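Side-chain contact in cobalamin biosynthesis protein CobN (Mycobacterium tuberculosis, PDB 7C6O), which is the catalytic large subunit of cobaltochelatase, which probably inserts cobalt into the corrin ring during cobalamin biosynthesis: residues V717-R722 against S827-L832. Residues are numbered along the deposited sequence; the frame is centred on the assembly and turned at random.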
ATOM      1  N   VAL A 717     -18.186   1.433 -18.615  1.00 18.90           N
ATOM      2  CA  VAL A 717     -18.907   0.201 -18.308  1.00 19.83           C
ATOM      3  C   VAL A 717     -18.462  -0.922 -19.238  1.00 20.97           C
ATOM      4  O   VAL A 717     -18.242  -2.058 -18.799  1.00 20.51           O
ATOM      5  CB  VAL A 717     -20.428   0.433 -18.385  1.00 21.18           C
ATOM      6  CG1 VAL A 717     -21.167  -0.895 -18.344  1.00 20.65           C
ATOM      7  CG2 VAL A 717     -20.881   1.324 -17.238  1.00 20.65           C
ATOM      8  N   LEU A 718     -18.314  -0.622 -20.532  1.00 21.87           N
ATOM      9  CA  LEU A 718     -17.814  -1.619 -21.477  1.00 22.14           C
ATOM     10  C   LEU A 718     -16.461  -2.167 -21.044  1.00 20.26           C
ATOM     11  O   LEU A 718     -16.227  -3.381 -21.102  1.00 19.79           O
ATOM     12  CB  LEU A 718     -17.709  -1.014 -22.878  1.00 21.57           C
ATOM     13  CG  LEU A 718     -18.881  -1.176 -23.841  1.00 26.33           C
ATOM     14  CD1 LEU A 718     -18.603  -0.404 -25.121  1.00 25.49           C
ATOM     15  CD2 LEU A 718     -19.120  -2.648 -24.139  1.00 25.69           C
ATOM     16  N   ALA A 719     -15.555  -1.289 -20.608  1.00 18.46           N
ATOM     17  CA  ALA A 719     -14.239  -1.744 -20.169  1.00 18.52           C
ATOM     18  C   ALA A 719     -14.343  -2.618 -18.925  1.00 19.39           C
ATOM     19  O   ALA A 719     -13.646  -3.634 -18.809  1.00 17.71           O
ATOM     20  CB  ALA A 719     -13.327  -0.546 -19.907  1.00 18.12           C
ATOM     21  N   ILE A 720     -15.211  -2.240 -17.986  1.00 17.53           N
ATOM     22  CA  ILE A 720     -15.373  -3.022 -16.763  1.00 18.60           C
ATOM     23  C   ILE A 720     -15.930  -4.405 -17.083  1.00 18.38           C
ATOM     24  O   ILE A 720     -15.470  -5.418 -16.540  1.00 18.68           O
ATOM     25  CB  ILE A 720     -16.268  -2.264 -15.764  1.00 18.86           C
ATOM     26  CG1 ILE A 720     -15.532  -1.029 -15.229  1.00 17.34           C
ATOM     27  CG2 ILE A 720     -16.706  -3.177 -14.627  1.00 20.35           C
ATOM     28  CD1 ILE A 720     -16.411  -0.077 -14.451  1.00 17.92           C
ATOM     29  N   LEU A 721     -16.913  -4.471 -17.982  1.00 19.57           N
ATOM     30  CA  LEU A 721     -17.580  -5.728 -18.301  1.00 21.98           C
ATOM     31  C   LEU A 721     -16.740  -6.660 -19.161  1.00 23.21           C
ATOM     32  O   LEU A 721     -17.113  -7.829 -19.315  1.00 22.83           O
ATOM     33  CB  LEU A 721     -18.905  -5.455 -19.014  1.00 19.55           C
ATOM     34  CG  LEU A 721     -19.997  -4.759 -18.203  1.00 18.44           C
ATOM     35  CD1 LEU A 721     -21.236  -4.549 -19.062  1.00 19.94           C
ATOM     36  CD2 LEU A 721     -20.323  -5.570 -16.957  1.00 18.87           C
ATOM     37  N   ARG A 722     -15.633  -6.183 -19.737  1.00 22.04           N
ATOM     38  CA  ARG A 722     -14.838  -7.048 -20.601  1.00 22.95           C
ATOM     39  C   ARG A 722     -14.176  -8.173 -19.817  1.00 23.29           C
ATOM     40  O   ARG A 722     -13.957  -9.263 -20.359  1.00 25.67           O
ATOM     41  CB  ARG A 722     -13.782  -6.230 -21.347  1.00 22.78           C
ATOM     42  CG  ARG A 722     -13.101  -7.003 -22.466  1.00 25.64           C
ATOM     43  CD  ARG A 722     -11.914  -6.252 -23.042  1.00 22.43           C
ATOM     44  NE  ARG A 722     -12.308  -5.079 -23.819  1.00 23.66           N
ATOM     45  CZ  ARG A 722     -11.447  -4.290 -24.452  1.00 20.75           C
ATOM     46  NH1 ARG A 722     -10.146  -4.549 -24.398  1.00 18.95           N
ATOM     47  NH2 ARG A 722     -11.882  -3.242 -25.139  1.00 21.55           N
ATOM     48  N   SER A 827      -8.243  -2.611  -9.044  1.00 13.23           N
ATOM     49  CA  SER A 827      -8.678  -2.092 -10.334  1.00 12.53           C
ATOM     50  C   SER A 827     -10.056  -2.627 -10.681  1.00 14.55           C
ATOM     51  O   SER A 827     -10.232  -3.854 -10.751  1.00 14.13           O
ATOM     52  CB  SER A 827      -7.685  -2.471 -11.424  1.00 13.64           C
ATOM     53  OG  SER A 827      -8.235  -2.226 -12.712  1.00 13.60           O
ATOM     54  N   PRO A 828     -11.048  -1.767 -10.927  1.00 13.30           N
ATOM     55  CA  PRO A 828     -12.345  -2.256 -11.414  1.00 17.06           C
ATOM     56  C   PRO A 828     -12.305  -2.747 -12.852  1.00 18.41           C
ATOM     57  O   PRO A 828     -13.331  -3.215 -13.359  1.00 21.36           O
ATOM     58  CB  PRO A 828     -13.254  -1.028 -11.270  1.00 17.04           C
ATOM     59  CG  PRO A 828     -12.321   0.133 -11.424  1.00 14.90           C
ATOM     60  CD  PRO A 828     -11.013  -0.298 -10.801  1.00 14.22           C
ATOM     61  N   LEU A 829     -11.159  -2.643 -13.523  1.00 17.94           N
ATOM     62  CA  LEU A 829     -10.967  -3.186 -14.861  1.00 18.00           C
ATOM     63  C   LEU A 829     -10.428  -4.611 -14.842  1.00 16.52           C
ATOM     64  O   LEU A 829     -10.307  -5.228 -15.905  1.00 16.39           O
ATOM     65  CB  LEU A 829     -10.016  -2.294 -15.664  1.00 17.79           C
ATOM     66  CG  LEU A 829     -10.384  -0.815 -15.786  1.00 21.19           C
ATOM     67  CD1 LEU A 829      -9.315  -0.065 -16.572  1.00 17.49           C
ATOM     68  CD2 LEU A 829     -11.748  -0.654 -16.444  1.00 21.32           C
ATOM     69  N   ARG A 830     -10.102  -5.146 -13.666  1.00 13.25           N
ATOM     70  CA  ARG A 830      -9.574  -6.496 -13.533  1.00 15.49           C
ATOM     71  C   ARG A 830     -10.592  -7.433 -12.884  1.00 15.95           C
ATOM     72  O   ARG A 830     -10.225  -8.349 -12.144  1.00 16.73           O
ATOM     73  CB  ARG A 830      -8.269  -6.477 -12.736  1.00 14.33           C
ATOM     74  CG  ARG A 830      -7.304  -7.618 -13.048  1.00 18.39           C
ATOM     75  CD  ARG A 830      -6.045  -7.488 -12.198  1.00 17.24           C
ATOM     76  NE  ARG A 830      -4.972  -8.395 -12.601  1.00 18.05           N
ATOM     77  CZ  ARG A 830      -4.655  -9.517 -11.961  1.00 19.07           C
ATOM     78  NH1 ARG A 830      -5.337  -9.888 -10.884  1.00 16.29           N
ATOM     79  NH2 ARG A 830      -3.655 -10.273 -12.397  1.00 19.12           N
ATOM     80  N   GLY A 831     -11.877  -7.209 -13.155  1.00 18.07           N
ATOM     81  CA  GLY A 831     -12.915  -8.078 -12.636  1.00 19.36           C
ATOM     82  C   GLY A 831     -13.166  -7.942 -11.152  1.00 18.74           C
ATOM     83  O   GLY A 831     -13.579  -8.912 -10.508  1.00 17.11           O
ATOM     84  N   LEU A 832     -12.931  -6.760 -10.589  1.00 18.28           N
ATOM     85  CA  LEU A 832     -13.046  -6.523  -9.150  1.00 14.17           C
ATOM     86  C   LEU A 832     -14.017  -5.365  -8.923  1.00 16.95           C
ATOM     87  O   LEU A 832     -13.617  -4.268  -8.520  1.00 19.29           O
ATOM     88  CB  LEU A 832     -11.660  -6.229  -8.538  1.00 13.98           C
ATOM     89  CG  LEU A 832     -10.561  -7.254  -8.821  1.00 14.94           C
ATOM     90  CD1 LEU A 832      -9.204  -6.735  -8.360  1.00 14.20           C
ATOM     91  CD2 LEU A 832     -10.873  -8.583  -8.152  1.00 16.53           C
TER
HETATM   92  O   HOH W   1     -11.307  -4.996 -18.326  1.00 25.52           O
HETATM   93  O   HOH W   2     -13.454  -5.396 -14.660  1.00 19.01           O
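Ile720, on helix 710-722, lies closest to Leu829 in a type I beta turn from Ser827 to Arg830, their CA atoms 4.8 Å apart. The contact illustrates how a helix and an irregular loop can be joined through water: two water molecules link backbone to backbone. One donates to Ala719 O and to Leu829 O. The other donates to Ile720 O and Pro828 O and accepts from Gly831 N, whose positive phi (72°) belongs to the bend that follows the turn. These bonds engage the carbonyls of Ala719 and Ile720, and Gln725 NE2 is a second donor to Ile720 O.

Beside the waters lies a small apolar patch. Leu829 does its touching with one branch, CD2, which reaches Ala719 CB at 3.8 Å and Ile720 CG1 at 4.0 Å; the leucine and isoleucine side chains meet at about a right angle. In Ile720, CG2 lies anti to the backbone N and CG1 anti to the carbonyl carbon (chi1 -69°), and CG1 and CG2 each lie 3.6 Å from Pro828 O, the carbonyl that also takes a water proton. On the far side of the turn, Arg830 forms a salt bridge with Asp896, tying the loop to helix 896-905. The turn is braced internally by an ST turn, in which Leu829 N donates to Ser827 OG over 3.1 Å with an N-H...O angle of 145°.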